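Local coordinates for putative rRNA methylase (Clostridium thermocellum ATCC 27405, PDB 3EEY), which binds S-adenosylmethionine and probably acts as a methyltransferase, with ribosomal RNA as its putative substrate, at residues S123-L128 with G133-V138; K152-L157 with V167-F172. All coordinates share one frame; numbering follows the deposited sequence.

Interaction 1 (S123-L128 with G133-V138)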
loop_
_atom_site.group_PDB
_atom_site.type_symbol
_atom_site.label_atom_id
_atom_site.label_comp_id
_atom_site.label_asym_id
_atom_site.label_seq_id
_atom_site.Cartn_x
_atom_site.Cartn_y
_atom_site.Cartn_z
ATOM N N SER A 123 -17.779 2.559 11.524
ATOM C CA SER A 123 -19.073 2.839 10.872
ATOM C C SER A 123 -19.436 4.318 10.953
ATOM O O SER A 123 -19.889 4.900 9.965
ATOM C CB SER A 123 -20.206 2.025 11.503
ATOM O OG SER A 123 -19.769 0.724 11.847
ATOM N N LYS A 124 -19.238 4.906 12.135
ATOM C CA LYS A 124 -19.531 6.319 12.379
ATOM C C LYS A 124 -18.628 7.209 11.538
ATOM O O LYS A 124 -19.094 8.176 10.930
ATOM C CB LYS A 124 -19.382 6.673 13.871
ATOM C CG LYS A 124 -20.342 5.966 14.842
ATOM C CD LYS A 124 -21.787 5.944 14.339
ATOM C CE LYS A 124 -22.812 5.629 15.430
ATOM N NZ LYS A 124 -22.265 4.936 16.630
ATOM N N ALA A 125 -17.342 6.869 11.500
ATOM C CA ALA A 125 -16.366 7.598 10.698
ATOM C C ALA A 125 -16.680 7.495 9.211
ATOM O O ALA A 125 -16.555 8.484 8.490
ATOM C CB ALA A 125 -14.962 7.099 10.981
ATOM N N MET A 126 -17.081 6.301 8.759
ATOM C CA MET A 126 -17.458 6.089 7.353
ATOM C C MET A 126 -18.690 6.910 6.953
ATOM O O MET A 126 -18.750 7.420 5.838
ATOM C CB MET A 126 -17.640 4.596 7.026
ATOM C CG MET A 126 -16.349 3.856 6.649
ATOM S SD MET A 126 -16.487 2.120 6.125
ATOM C CE MET A 126 -16.640 1.310 7.705
ATOM N N GLU A 127 -19.658 7.038 7.865
ATOM C CA GLU A 127 -20.831 7.891 7.657
ATOM C C GLU A 127 -20.448 9.371 7.590
ATOM O O GLU A 127 -20.937 10.112 6.736
ATOM C CB GLU A 127 -21.859 7.669 8.772
ATOM C CG GLU A 127 -22.794 6.483 8.542
ATOM C CD GLU A 127 -23.371 5.907 9.829
ATOM O OE1 GLU A 127 -23.536 6.661 10.819
ATOM O OE2 GLU A 127 -23.666 4.689 9.844
ATOM N N LEU A 128 -19.566 9.788 8.501
ATOM C CA LEU A 128 -19.134 11.184 8.623
ATOM C C LEU A 128 -18.213 11.671 7.512
ATOM O O LEU A 128 -18.072 12.874 7.323
ATOM C CB LEU A 128 -18.463 11.413 9.987
ATOM C CG LEU A 128 -19.364 11.645 11.206
ATOM C CD1 LEU A 128 -18.562 11.578 12.489
ATOM C CD2 LEU A 128 -20.095 12.983 11.102
ATOM N N GLY A 133 -12.854 11.369 0.898
ATOM C CA GLY A 133 -12.208 11.429 2.209
ATOM C C GLY A 133 -11.568 10.106 2.581
ATOM O O GLY A 133 -11.856 9.103 1.954
ATOM N N ILE A 134 -10.713 10.102 3.607
ATOM C CA ILE A 134 -9.919 8.911 3.949
ATOM C C ILE A 134 -9.947 8.562 5.432
ATOM O O ILE A 134 -9.983 9.437 6.278
ATOM C CB ILE A 134 -8.450 9.026 3.408
ATOM C CG1 ILE A 134 -7.705 7.693 3.514
ATOM C CG2 ILE A 134 -7.651 10.129 4.138
ATOM C CD1 ILE A 134 -7.097 7.208 2.232
ATOM N N ILE A 135 -9.976 7.274 5.737
ATOM C CA ILE A 135 -9.716 6.783 7.083
ATOM C C ILE A 135 -8.455 5.947 6.986
ATOM O O ILE A 135 -8.350 5.099 6.104
ATOM C CB ILE A 135 -10.871 5.901 7.624
ATOM C CG1 ILE A 135 -12.156 6.717 7.745
ATOM C CG2 ILE A 135 -10.510 5.276 8.992
ATOM C CD1 ILE A 135 -13.427 5.902 7.633
ATOM N N THR A 136 -7.490 6.198 7.872
ATOM C CA THR A 136 -6.353 5.298 8.020
ATOM C C THR A 136 -6.451 4.550 9.352
ATOM O O THR A 136 -6.828 5.126 10.363
ATOM C CB THR A 136 -5.002 6.034 7.917
ATOM O OG1 THR A 136 -4.885 6.965 8.995
ATOM C CG2 THR A 136 -4.885 6.773 6.587
ATOM N N VAL A 137 -6.154 3.256 9.323
ATOM C CA VAL A 137 -6.186 2.399 10.510
ATOM C C VAL A 137 -4.845 1.667 10.614
ATOM O O VAL A 137 -4.535 0.793 9.800
ATOM C CB VAL A 137 -7.351 1.363 10.442
ATOM C CG1 VAL A 137 -7.542 0.661 11.778
ATOM C CG2 VAL A 137 -8.647 2.019 10.008
ATOM N N VAL A 138 -4.023 2.052 11.589
ATOM C CA VAL A 138 -2.809 1.300 11.882
ATOM C C VAL A 138 -3.180 0.252 12.939
ATOM O O VAL A 138 -3.595 0.593 14.039
ATOM C CB VAL A 138 -1.638 2.208 12.346
ATOM C CG1 VAL A 138 -0.376 1.390 12.567
ATOM C CG2 VAL A 138 -1.358 3.288 11.313
#

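Interaction 2 (K152-L157 with V167-F172)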
loop_
_atom_site.group_PDB
_atom_site.type_symbol
_atom_site.label_atom_id
_atom_site.label_comp_id
_atom_site.label_asym_id
_atom_site.label_seq_id
_atom_site.Cartn_x
_atom_site.Cartn_y
_atom_site.Cartn_z
ATOM N N LYS A 152 -11.193 -9.435 13.821
ATOM C CA LYS A 152 -12.562 -8.950 13.703
ATOM C C LYS A 152 -12.700 -7.675 12.870
ATOM O O LYS A 152 -13.605 -7.595 12.037
ATOM C CB LYS A 152 -13.219 -8.788 15.080
ATOM C CG LYS A 152 -13.484 -10.107 15.772
ATOM C CD LYS A 152 -14.108 -9.933 17.145
ATOM C CE LYS A 152 -14.265 -11.287 17.838
ATOM N NZ LYS A 152 -14.729 -11.148 19.248
ATOM N N VAL A 153 -11.810 -6.696 13.088
ATOM C CA VAL A 153 -11.817 -5.448 12.320
ATOM C C VAL A 153 -11.656 -5.708 10.819
ATOM O O VAL A 153 -12.401 -5.154 10.001
ATOM C CB VAL A 153 -10.735 -4.435 12.823
ATOM C CG1 VAL A 153 -10.546 -3.296 11.845
ATOM C CG2 VAL A 153 -11.112 -3.876 14.187
ATOM N N LEU A 154 -10.693 -6.557 10.472
ATOM C CA LEU A 154 -10.466 -6.956 9.089
ATOM C C LEU A 154 -11.638 -7.733 8.483
ATOM O O LEU A 154 -11.987 -7.515 7.324
ATOM C CB LEU A 154 -9.151 -7.741 8.948
ATOM C CG LEU A 154 -7.838 -6.947 9.076
ATOM C CD1 LEU A 154 -6.617 -7.864 9.107
ATOM C CD2 LEU A 154 -7.676 -5.912 7.970
ATOM N N GLU A 155 -12.255 -8.606 9.274
ATOM C CA GLU A 155 -13.443 -9.345 8.829
ATOM C C GLU A 155 -14.622 -8.408 8.578
ATOM O O GLU A 155 -15.368 -8.597 7.619
ATOM C CB GLU A 155 -13.830 -10.439 9.831
ATOM C CG GLU A 155 -14.745 -11.501 9.242
ATOM C CD GLU A 155 -15.423 -12.357 10.298
ATOM O OE1 GLU A 155 -15.058 -12.255 11.489
ATOM O OE2 GLU A 155 -16.328 -13.137 9.933
ATOM N N PHE A 156 -14.776 -7.401 9.435
ATOM C CA PHE A 156 -15.760 -6.348 9.215
ATOM C C PHE A 156 -15.482 -5.545 7.943
ATOM O O PHE A 156 -16.394 -5.287 7.151
ATOM C CB PHE A 156 -15.850 -5.401 10.428
ATOM C CG PHE A 156 -16.597 -4.115 10.141
ATOM C CD1 PHE A 156 -17.982 -4.119 9.962
ATOM C CD2 PHE A 156 -15.912 -2.902 10.045
ATOM C CE1 PHE A 156 -18.676 -2.945 9.690
ATOM C CE2 PHE A 156 -16.590 -1.717 9.765
ATOM C CZ PHE A 156 -17.977 -1.734 9.591
ATOM N N LEU A 157 -14.228 -5.140 7.763
ATOM C CA LEU A 157 -13.840 -4.280 6.638
ATOM C C LEU A 157 -13.839 -4.960 5.269
ATOM O O LEU A 157 -13.997 -4.283 4.252
ATOM C CB LEU A 157 -12.496 -3.618 6.900
ATOM C CG LEU A 157 -12.507 -2.538 7.984
ATOM C CD1 LEU A 157 -11.093 -2.084 8.258
ATOM C CD2 LEU A 157 -13.389 -1.363 7.606
ATOM N N VAL A 167 -11.155 -0.228 0.209
ATOM C CA VAL A 167 -10.480 -0.671 1.428
ATOM C C VAL A 167 -9.164 -1.360 1.035
ATOM O O VAL A 167 -9.153 -2.420 0.421
ATOM C CB VAL A 167 -11.373 -1.588 2.323
ATOM C CG1 VAL A 167 -10.643 -1.959 3.617
ATOM C CG2 VAL A 167 -12.706 -0.911 2.658
ATOM N N GLN A 168 -8.054 -0.726 1.380
ATOM C CA GLN A 168 -6.755 -1.208 0.985
ATOM C C GLN A 168 -5.938 -1.597 2.203
ATOM O O GLN A 168 -5.736 -0.790 3.101
ATOM C CB GLN A 168 -6.034 -0.137 0.188
ATOM C CG GLN A 168 -4.682 -0.534 -0.320
ATOM C CD GLN A 168 -3.817 0.675 -0.607
ATOM O OE1 GLN A 168 -3.683 1.096 -1.750
ATOM N NE2 GLN A 168 -3.243 1.252 0.438
ATOM N N ARG A 169 -5.477 -2.843 2.226
ATOM C CA ARG A 169 -4.589 -3.313 3.269
ATOM C C ARG A 169 -3.128 -3.338 2.797
ATOM O O ARG A 169 -2.834 -3.787 1.700
ATOM C CB ARG A 169 -5.009 -4.694 3.740
ATOM C CG ARG A 169 -4.234 -5.156 4.969
ATOM C CD ARG A 169 -4.373 -6.641 5.211
ATOM N NE ARG A 169 -4.205 -7.451 4.002
ATOM C CZ ARG A 169 -4.634 -8.709 3.887
ATOM N NH1 ARG A 169 -5.247 -9.299 4.905
ATOM N NH2 ARG A 169 -4.453 -9.379 2.760
ATOM N N THR A 170 -2.231 -2.836 3.639
ATOM C CA THR A 170 -0.809 -2.850 3.378
ATOM C C THR A 170 -0.145 -3.670 4.488
ATOM O O THR A 170 -0.446 -3.486 5.661
ATOM C CB THR A 170 -0.242 -1.408 3.292
ATOM O OG1 THR A 170 -0.908 -0.702 2.237
ATOM C CG2 THR A 170 1.246 -1.413 3.002
ATOM N N ASP A 171 0.750 -4.570 4.099
ATOM C CA ASP A 171 1.214 -5.638 4.958
ATOM C C ASP A 171 2.659 -5.977 4.602
ATOM O O ASP A 171 2.992 -6.112 3.432
ATOM C CB ASP A 171 0.321 -6.863 4.735
ATOM C CG ASP A 171 0.340 -7.834 5.896
ATOM O OD1 ASP A 171 1.052 -7.584 6.898
ATOM O OD2 ASP A 171 -0.371 -8.858 5.799
ATOM N N PHE A 172 3.507 -6.111 5.620
ATOM C CA PHE A 172 4.894 -6.522 5.436
ATOM C C PHE A 172 5.035 -7.990 5.769
ATOM O O PHE A 172 5.067 -8.374 6.929
ATOM C CB PHE A 172 5.832 -5.639 6.253
ATOM C CG PHE A 172 5.726 -4.185 5.884
ATOM C CD1 PHE A 172 6.427 -3.677 4.789
ATOM C CD2 PHE A 172 4.878 -3.335 6.594
ATOM C CE1 PHE A 172 6.309 -2.323 4.419
ATOM C CE2 PHE A 172 4.741 -1.986 6.223
ATOM C CZ PHE A 172 5.456 -1.488 5.144
#

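Interaction 1 (S123-L128 with G133-V138)
I135 reaches from the strand to A125 and M126 of the helix, a compact example of how a Rossmann-like methyltransferase fold seats its helices on the central sheet. Helix 115-128 links strand 94-101 to its parallel neighbour 133-139 in a beta-alpha-beta crossover, and the contact lies at the returning half of that unit.

The tight part is made by apolar side chains and gathers around one methyl. With chi1 at -63°, CG1 of I135 is anti to the carbonyl carbon and beside the backbone N, while CG2 takes the position anti to that N. The longer branch thus runs out to the helix and ends in CD1, which meets A125 CB at 3.9 Å. The small methyl of A125, pointing at the sheet, allows a close approach, with the CA atoms of A125 and I135 7.6 Å apart. Around this point V97 touches A125, F99 touches I135, and I185 touches both I135 and M126, so both neighbouring strands help enclose the core.

Away from the sheet the helix is more open to solvent: E127 is exposed on the far side and K124, on the flank, partly so, although its NZ is hydrogen-bonded to Q84 O. A125 itself lies inside, its side chain about 12 Å from the bound S-adenosylmethionine; the contact lies beside the cofactor site without lining its pocket.

M126 makes the other contact with the same methyl. Its side chain crosses that of I135 at about a right angle and offers the middle of the chain: M126 CG lies 3.7 Å from I135 CD1, which also makes a van der Waals contact with M126 N at 3.8 Å.

Interaction 2 (K152-L157 with V167-F172)
L157 and V167 meet where helix 148-157 ends over strand 165-172, their CA atoms 7.2 Å apart, and everything that passes between the two segments is van der Waals contact. Among the side chains the closest approach is narrow: CB of L157, rather than its branched end, faces V167 CG1 at 4.1 Å. That methyl is put there by a chi1 of -177°, which sets CG1 anti to the backbone N of V167 and leaves CG2 beside it. Farther along the strand the fit is slacker, with the CA atoms of L154 and R169 9.0 Å apart. Here L154 CD2 comes no nearer than 4.4 Å to R169 CD, a loose approach of leucine and arginine through aliphatic carbon only.

Both valine methyls also lie against a main-chain group. The carbonyl oxygen of L157 is 3.9 Å from V167 CG2 and only slightly farther from CG1, again without any polar bond between helix and strand.

The charged end of R169 turns to another chain: its NH2 forms a salt bridge with D171 OD2 of the second subunit, and D171 of this chain is bridged in the same way by R169 of that subunit.

In the fold, V183 of the adjacent strand 181-187 touches both L154 and V167, so the helix packs over two strands. Helix 115-128 lies alongside helix 148-157, receiving V153 on T118, while strand 165-172, outermost within its own chain, pairs antiparallel with a strand of the second subunit and carries the sheet across the interface.

From the N terminus, the chain completes strand 94-101 before helix 115-128 leads into interaction 1, which closes a short connection of four residues back to strand 133-139. The next helix, 148-157, then opens interaction 2, and nine residues bring the chain to strand 165-172. The contacts follow in series, neither nested nor crossed. Strand 181-187 comes last and inserts antiparallel between the two strands, giving the 5-7-6 order characteristic of class I methyltransferases. The helices also meet directly: M126 CE packs 3.7 Å from F156 CE2. Together the contacts tie two successive helices to the same sheet, one near its middle, the other at the strand that borders the second subunit.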